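Local structure of amorpha-4,11-diene synthase (Artemisia annua, 4GAX) at residues A[169-172]-A[173-176]; A[210-214]-A[215-219]; A[500-503]-A[504-507]. The protein probably cyclises farnesyl diphosphate to sesquiterpenes such as amorpha-4,11-diene or alpha-bisabolol, as a plant class I terpene synthase that depends on metal ions. All coordinates share one frame; numbering follows the deposited sequence.

Contact 1 (A[169-172]-A[173-176]); sequences MRVP and GEII
Glu-174 folds its side chain back over Val-171, across a type II beta turn that runs from one residue to the other. CG lies beside the backbone N of Glu-174 (chi1 -66°), and the chain beyond it is extended. Glu-174 CB starts 3.8 Å from Val-171 O. CG touches the same oxygen and Val-171 CG2. Glu-174 CD rests on that methyl, 3.4 Å from Val-171 CG2. At the tip, Glu-174 OE1 accepts a hydrogen bond from Val-171 N at 2.9 Å. The bond is nearly straight at the hydrogen (168°), but the N-H comes from above the carboxylate plane. Glu-174 OE1 also touches Arg-170 CA at 3.3 Å. OE2 makes a salt bridge to Arg-128, so both oxygens are held. Gly-173 turns the corner with a positive phi; a CB there would clash with Pro-172 O. With an alanine here in place of Glu-174, Val-171 N would probably lose its acceptor and Arg-128 its carboxylate mate, and a gap would open beside Val-171 CG2. Glu-174 is also the N-cap residue of helix 175-194. The turn joins helix 157-167 to that helix, with Val-171 against helix 120-129 and Pro-172 against helix 489-513.

Contact 2 (A[210-214]-A[215-219]); sequences LKKPL and WKRLP
A tight turn in the linker between helix 200-211 and helix 219-232 brings Pro-213 O against the backbone N atoms of Lys-216 and Arg-217. Arg-217 N donates to Pro-213 O at 3.3 Å. Lys-216 N gives the same Pro-213 O a weak bond at 3.0 Å, and Arg-217 N also makes a weaker bond, to Leu-214 O. The Arg-217 side chain then folds back along the turn. Arg-217 NH1 makes a weak, bent bond to Lys-212 O at 3.2 Å (124°), while Pro-213 O lies above one face of the guanidinium, offset toward the rim. The stronger partner of this group is Glu-222, which pairs with NE. Lys-212 crosses Lys-216 at about a right angle, with Lys-212 CG 4.0 Å from Lys-216 CB. A bend at chi3 (-70°) then swings Lys-212 NZ to a water at 2.9 Å. The water donates in turn to Lys-216 O at 2.7 Å. Lys-216 runs alongside the proline ring, Lys-216 CD lying 3.9 Å from Pro-213 CG. Leu-214 N is bonded to Glu-165 of helix 157-167, and the Leu-214 side chain meets helix 120-129. Trp-215 bonds through NE1 to Asn-508 of helix 489-513 and meets His-530 of helix 519-535 edge-to-face.

Contact 3 (A[500-503]-A[504-507]); sequences VEDL and WKDI
Val-500 and Trp-504 lie side by side, one turn apart on helix 489-513. Val-500 CG1 stands anti to its own backbone N (chi1 167°), which places this methyl 3.5 Å from Trp-504 NE1. The indole leans back over the preceding turn, and Trp-504 CD1 comes 3.3 Å from Val-500 O. Glu-501 reaches the same ring from another direction. A bend at chi2 (-49°) curls its chain, and Glu-501 OE1 ends 3.6 Å from Trp-504 CD1, at the ring edge and near its plane. The carboxylate and ring planes are 48° apart. Lys-505 bends at chi3 and forms a long salt bridge, Lys-505 NZ to Asp-502 OD1 at 3.9 Å. Its stronger partner is Glu-178. Asp-506 reaches Asp-502 through a water, which donates to Asp-502 O at 3.1 Å and to Asp-506 OD1 at 3.2 Å. Ile-507 CD1 lies against Leu-503 O at 3.4 Å. Regular i to i+4 backbone bonds run through all of this. Trp-504 and Ile-507 pack against helices 447-461 and 519-535, while the charges of Asp-502, Lys-505 and Asp-506 are each met by an opposite one: Lys-498 and, at long range, Lys-505 for Asp-502, Glu-178 for Lys-505, and Arg-509 for Asp-506.

Contacts 1 and 3 have centres about 11 Å apart. Pro-172 CD packs 3.4 Å from Lys-505 O, and Arg-170 and Lys-505 share Glu-178 as a salt-bridge partner. Contact 2 lies about 17 Å from contact 1 and 15 Å from contact 3, centre to centre, yet it touches both. Met-169 SD sits 3.4 Å from Trp-215 CG, and Lys-216 makes a cation-pi contact with Trp-504. Asn-508 bonds to both Arg-170 O and Trp-215 NE1. Contacts 1 and 3 thus join the N-terminal part of the terpene synthase fold to its metal-binding part. No metal or substrate is bound at any of the three; as in relatives, the aspartate-rich motif probably lies on helix 299-322.

Contact 1 (A[169-172]-A[173-176])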
loop_
_atom_site.group_PDB
_atom_site.type_symbol
_atom_site.label_atom_id
_atom_site.label_comp_id
_atom_site.label_asym_id
_atom_site.label_seq_id
_atom_site.Cartn_x
_atom_site.Cartn_y
_atom_site.Cartn_z
ATOM N N MET A 169 5.688 13.816 3.956
ATOM C CA MET A 169 6.646 13.469 2.908
ATOM C C MET A 169 8.068 13.741 3.336
ATOM O O MET A 169 8.979 13.671 2.511
ATOM C CB MET A 169 6.401 14.287 1.625
ATOM C CG MET A 169 4.950 14.421 1.228
ATOM S SD MET A 169 4.223 12.856 0.734
ATOM C CE MET A 169 5.121 12.494 -0.763
ATOM N N ARG A 170 8.276 14.075 4.601
ATOM C CA ARG A 170 9.606 14.495 5.028
ATOM C C ARG A 170 10.561 13.318 5.120
ATOM O O ARG A 170 10.138 12.170 5.347
ATOM C CB ARG A 170 9.546 15.216 6.375
ATOM C CG ARG A 170 9.310 14.315 7.564
ATOM C CD ARG A 170 8.881 15.169 8.782
ATOM N NE ARG A 170 8.608 14.365 9.970
ATOM C CZ ARG A 170 7.496 13.655 10.170
ATOM N NH1 ARG A 170 6.548 13.621 9.246
ATOM N NH2 ARG A 170 7.343 12.959 11.293
ATOM N N VAL A 171 11.848 13.611 4.933
ATOM C CA VAL A 171 12.913 12.623 5.124
ATOM C C VAL A 171 13.669 12.969 6.423
ATOM O O VAL A 171 13.343 13.979 7.071
ATOM C CB VAL A 171 13.831 12.575 3.874
ATOM C CG1 VAL A 171 12.969 12.437 2.599
ATOM C CG2 VAL A 171 14.712 13.832 3.791
ATOM N N PRO A 172 14.631 12.125 6.845
ATOM C CA PRO A 172 15.295 12.458 8.114
ATOM C C PRO A 172 16.083 13.761 8.040
ATOM O O PRO A 172 16.715 14.046 7.024
ATOM C CB PRO A 172 16.258 11.287 8.327
ATOM C CG PRO A 172 15.587 10.141 7.623
ATOM C CD PRO A 172 14.976 10.765 6.389
ATOM N N GLY A 173 16.022 14.549 9.108
ATOM C CA GLY A 173 16.834 15.745 9.224
ATOM C C GLY A 173 16.159 17.013 8.735
ATOM O O GLY A 173 16.763 18.082 8.790
ATOM N N GLU A 174 14.914 16.920 8.267
ATOM C CA GLU A 174 14.225 18.122 7.792
ATOM C C GLU A 174 13.486 18.821 8.931
ATOM O O GLU A 174 12.285 18.618 9.134
ATOM C CB GLU A 174 13.316 17.792 6.596
ATOM C CG GLU A 174 14.162 17.354 5.391
ATOM C CD GLU A 174 13.356 16.971 4.173
ATOM O OE1 GLU A 174 12.243 16.411 4.322
ATOM O OE2 GLU A 174 13.851 17.218 3.048
ATOM N N ILE A 175 14.234 19.644 9.667
ATOM C CA ILE A 175 13.753 20.217 10.913
ATOM C C ILE A 175 12.566 21.138 10.693
ATOM O O ILE A 175 11.672 21.222 11.554
ATOM C CB ILE A 175 14.856 21.014 11.647
ATOM C CG1 ILE A 175 16.196 20.301 11.540
ATOM C CG2 ILE A 175 14.496 21.227 13.120
ATOM C CD1 ILE A 175 17.320 21.183 11.027
ATOM N N ILE A 176 12.546 21.844 9.563
ATOM C CA ILE A 176 11.424 22.755 9.331
ATOM C C ILE A 176 10.094 21.995 9.244
ATOM O O ILE A 176 9.049 22.510 9.678
ATOM C CB ILE A 176 11.619 23.718 8.140
ATOM C CG1 ILE A 176 10.528 24.791 8.156
ATOM C CG2 ILE A 176 11.601 22.964 6.801
ATOM C CD1 ILE A 176 10.953 26.125 7.594
#

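Contact 2 (A[210-214]-A[215-219])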
loop_
_atom_site.group_PDB
_atom_site.type_symbol
_atom_site.label_atom_id
_atom_site.label_comp_id
_atom_site.label_asym_id
_atom_site.label_seq_id
_atom_site.Cartn_x
_atom_site.Cartn_y
_atom_site.Cartn_z
ATOM N N LEU A 210 -5.605 14.089 10.959
ATOM C CA LEU A 210 -4.814 13.925 12.179
ATOM C C LEU A 210 -4.659 12.452 12.588
ATOM O O LEU A 210 -3.612 12.046 13.114
ATOM C CB LEU A 210 -5.440 14.731 13.325
ATOM C CG LEU A 210 -5.410 16.256 13.159
ATOM C CD1 LEU A 210 -6.088 16.947 14.341
ATOM C CD2 LEU A 210 -3.981 16.757 12.989
ATOM N N LYS A 211 -5.701 11.653 12.359
ATOM C CA LYS A 211 -5.644 10.215 12.640
ATOM C C LYS A 211 -4.648 9.501 11.712
ATOM O O LYS A 211 -3.899 8.626 12.153
ATOM C CB LYS A 211 -7.036 9.587 12.511
ATOM C CG LYS A 211 -7.198 8.225 13.185
ATOM C CD LYS A 211 -8.575 8.086 13.864
ATOM C CE LYS A 211 -8.693 8.964 15.122
ATOM N NZ LYS A 211 -9.598 10.154 14.964
ATOM N N LYS A 212 -4.637 9.868 10.435
ATOM C CA LYS A 212 -3.678 9.294 9.488
ATOM C C LYS A 212 -3.490 10.258 8.331
ATOM O O LYS A 212 -4.462 10.652 7.660
ATOM C CB LYS A 212 -4.166 7.934 8.953
ATOM C CG LYS A 212 -3.200 7.311 7.928
ATOM C CD LYS A 212 -3.715 5.968 7.386
ATOM C CE LYS A 212 -3.683 4.871 8.436
ATOM N NZ LYS A 212 -3.740 3.511 7.787
ATOM N N PRO A 213 -2.241 10.674 8.094
ATOM C CA PRO A 213 -2.078 11.638 7.010
ATOM C C PRO A 213 -2.313 11.008 5.637
ATOM O O PRO A 213 -2.210 9.779 5.480
ATOM C CB PRO A 213 -0.639 12.095 7.169
ATOM C CG PRO A 213 0.049 10.984 7.905
ATOM C CD PRO A 213 -0.976 10.383 8.798
ATOM N N LEU A 214 -2.633 11.865 4.669
ATOM C CA LEU A 214 -2.982 11.471 3.318
ATOM C C LEU A 214 -1.959 10.524 2.668
ATOM O O LEU A 214 -2.320 9.513 2.031
ATOM C CB LEU A 214 -3.118 12.747 2.478
ATOM C CG LEU A 214 -3.435 12.614 1.000
ATOM C CD1 LEU A 214 -4.752 11.874 0.836
ATOM C CD2 LEU A 214 -3.521 14.011 0.369
ATOM N N TRP A 215 -0.687 10.848 2.842
ATOM C CA TRP A 215 0.403 10.073 2.236
ATOM C C TRP A 215 0.410 8.627 2.715
ATOM O O TRP A 215 0.726 7.712 1.950
ATOM C CB TRP A 215 1.736 10.748 2.547
ATOM C CG TRP A 215 2.992 10.030 2.057
ATOM C CD1 TRP A 215 4.099 9.743 2.807
ATOM C CD2 TRP A 215 3.274 9.538 0.729
ATOM N NE1 TRP A 215 5.047 9.101 2.038
ATOM C CE2 TRP A 215 4.567 8.963 0.762
ATOM C CE3 TRP A 215 2.556 9.511 -0.473
ATOM C CZ2 TRP A 215 5.162 8.373 -0.363
ATOM C CZ3 TRP A 215 3.149 8.928 -1.593
ATOM C CH2 TRP A 215 4.443 8.371 -1.531
ATOM N N LYS A 216 0.044 8.418 3.977
ATOM C CA LYS A 216 0.044 7.074 4.548
ATOM C C LYS A 216 -1.217 6.257 4.231
ATOM O O LYS A 216 -1.199 5.030 4.322
ATOM C CB LYS A 216 0.291 7.133 6.072
ATOM C CG LYS A 216 1.779 7.323 6.412
ATOM C CD LYS A 216 2.036 7.652 7.879
ATOM C CE LYS A 216 1.594 6.537 8.803
ATOM N NZ LYS A 216 1.914 5.233 8.197
ATOM N N ARG A 217 -2.310 6.932 3.878
ATOM C CA ARG A 217 -3.559 6.242 3.526
ATOM C C ARG A 217 -3.487 5.744 2.078
ATOM O O ARG A 217 -3.059 6.476 1.170
ATOM C CB ARG A 217 -4.761 7.180 3.696
ATOM C CG ARG A 217 -6.133 6.526 3.419
ATOM C CD ARG A 217 -7.271 7.384 4.007
ATOM N NE ARG A 217 -6.878 8.777 3.933
ATOM C CZ ARG A 217 -6.686 9.565 4.982
ATOM N NH1 ARG A 217 -6.897 9.118 6.212
ATOM N NH2 ARG A 217 -6.289 10.807 4.781
ATOM N N LEU A 218 -3.902 4.498 1.859
ATOM C CA LEU A 218 -3.922 3.931 0.513
ATOM C C LEU A 218 -4.864 4.785 -0.346
ATOM O O LEU A 218 -5.935 5.163 0.124
ATOM C CB LEU A 218 -4.461 2.500 0.586
ATOM C CG LEU A 218 -3.446 1.361 0.719
ATOM C CD1 LEU A 218 -2.022 1.855 0.901
ATOM C CD2 LEU A 218 -3.851 0.415 1.834
ATOM N N PRO A 219 -4.488 5.051 -1.606
ATOM C CA PRO A 219 -5.285 5.938 -2.470
ATOM C C PRO A 219 -6.744 5.529 -2.656
ATOM O O PRO A 219 -7.586 6.417 -2.701
ATOM C CB PRO A 219 -4.544 5.916 -3.821
ATOM C CG PRO A 219 -3.434 4.875 -3.678
ATOM C CD PRO A 219 -3.184 4.701 -2.210
HETATM O O HOH W 1 -2.091 2.818 5.509
#

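Contact 3 (A[500-503]-A[504-507])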
loop_
_atom_site.group_PDB
_atom_site.type_symbol
_atom_site.label_atom_id
_atom_site.label_comp_id
_atom_site.label_asym_id
_atom_site.label_seq_id
_atom_site.Cartn_x
_atom_site.Cartn_y
_atom_site.Cartn_z
ATOM N N VAL A 500 9.461 3.685 14.894
ATOM C CA VAL A 500 8.579 3.517 13.743
ATOM C C VAL A 500 8.501 4.794 12.903
ATOM O O VAL A 500 8.527 4.750 11.662
ATOM C CB VAL A 500 7.173 3.055 14.177
ATOM C CG1 VAL A 500 6.188 3.200 13.030
ATOM C CG2 VAL A 500 7.228 1.613 14.695
ATOM N N GLU A 501 8.407 5.941 13.558
ATOM C CA GLU A 501 8.386 7.202 12.815
ATOM C C GLU A 501 9.681 7.395 12.039
ATOM O O GLU A 501 9.672 7.876 10.905
ATOM C CB GLU A 501 8.151 8.385 13.757
ATOM C CG GLU A 501 6.716 8.464 14.248
ATOM C CD GLU A 501 5.705 8.346 13.101
ATOM O OE1 GLU A 501 5.031 7.298 12.995
ATOM O OE2 GLU A 501 5.590 9.297 12.307
ATOM N N ASP A 502 10.798 7.034 12.658
ATOM C CA ASP A 502 12.083 7.074 11.963
ATOM C C ASP A 502 12.039 6.257 10.676
ATOM O O ASP A 502 12.540 6.686 9.639
ATOM C CB ASP A 502 13.186 6.539 12.872
ATOM C CG ASP A 502 13.649 7.565 13.889
ATOM O OD1 ASP A 502 13.073 8.675 13.909
ATOM O OD2 ASP A 502 14.588 7.262 14.662
ATOM N N LEU A 503 11.421 5.085 10.741
ATOM C CA LEU A 503 11.366 4.195 9.575
ATOM C C LEU A 503 10.552 4.776 8.425
ATOM O O LEU A 503 10.941 4.655 7.257
ATOM C CB LEU A 503 10.823 2.820 9.982
ATOM C CG LEU A 503 11.835 1.996 10.771
ATOM C CD1 LEU A 503 11.132 0.841 11.466
ATOM C CD2 LEU A 503 12.950 1.482 9.857
ATOM N N TRP A 504 9.410 5.391 8.719
ATOM C CA TRP A 504 8.622 5.986 7.639
ATOM C C TRP A 504 9.451 7.060 6.947
ATOM O O TRP A 504 9.374 7.228 5.723
ATOM C CB TRP A 504 7.308 6.605 8.153
ATOM C CG TRP A 504 6.282 5.619 8.686
ATOM C CD1 TRP A 504 5.830 5.524 9.978
ATOM C CD2 TRP A 504 5.564 4.622 7.936
ATOM N NE1 TRP A 504 4.891 4.520 10.076
ATOM C CE2 TRP A 504 4.708 3.953 8.841
ATOM C CE3 TRP A 504 5.557 4.232 6.589
ATOM C CZ2 TRP A 504 3.861 2.911 8.443
ATOM C CZ3 TRP A 504 4.711 3.187 6.194
ATOM C CH2 TRP A 504 3.879 2.545 7.117
ATOM N N LYS A 505 10.226 7.805 7.729
ATOM C CA LYS A 505 11.079 8.841 7.150
ATOM C C LYS A 505 12.196 8.223 6.294
ATOM O O LYS A 505 12.527 8.743 5.219
ATOM C CB LYS A 505 11.645 9.765 8.244
ATOM C CG LYS A 505 10.631 10.827 8.720
ATOM C CD LYS A 505 11.209 11.775 9.781
ATOM C CE LYS A 505 11.540 11.036 11.062
ATOM N NZ LYS A 505 12.049 11.990 12.099
ATOM N N ASP A 506 12.784 7.131 6.773
ATOM C CA ASP A 506 13.805 6.423 5.999
ATOM C C ASP A 506 13.219 5.941 4.678
ATOM O O ASP A 506 13.853 6.025 3.618
ATOM C CB ASP A 506 14.330 5.217 6.785
ATOM C CG ASP A 506 15.276 5.612 7.898
ATOM O OD1 ASP A 506 16.016 6.612 7.729
ATOM O OD2 ASP A 506 15.281 4.919 8.941
ATOM N N ILE A 507 11.997 5.432 4.741
ATOM C CA ILE A 507 11.333 4.925 3.539
ATOM C C ILE A 507 10.994 6.037 2.549
ATOM O O ILE A 507 11.095 5.846 1.326
ATOM C CB ILE A 507 10.074 4.124 3.921
ATOM C CG1 ILE A 507 10.512 2.791 4.541
ATOM C CG2 ILE A 507 9.193 3.870 2.703
ATOM C CD1 ILE A 507 9.487 2.192 5.468
HETATM O O HOH W 2 15.249 8.024 10.468
#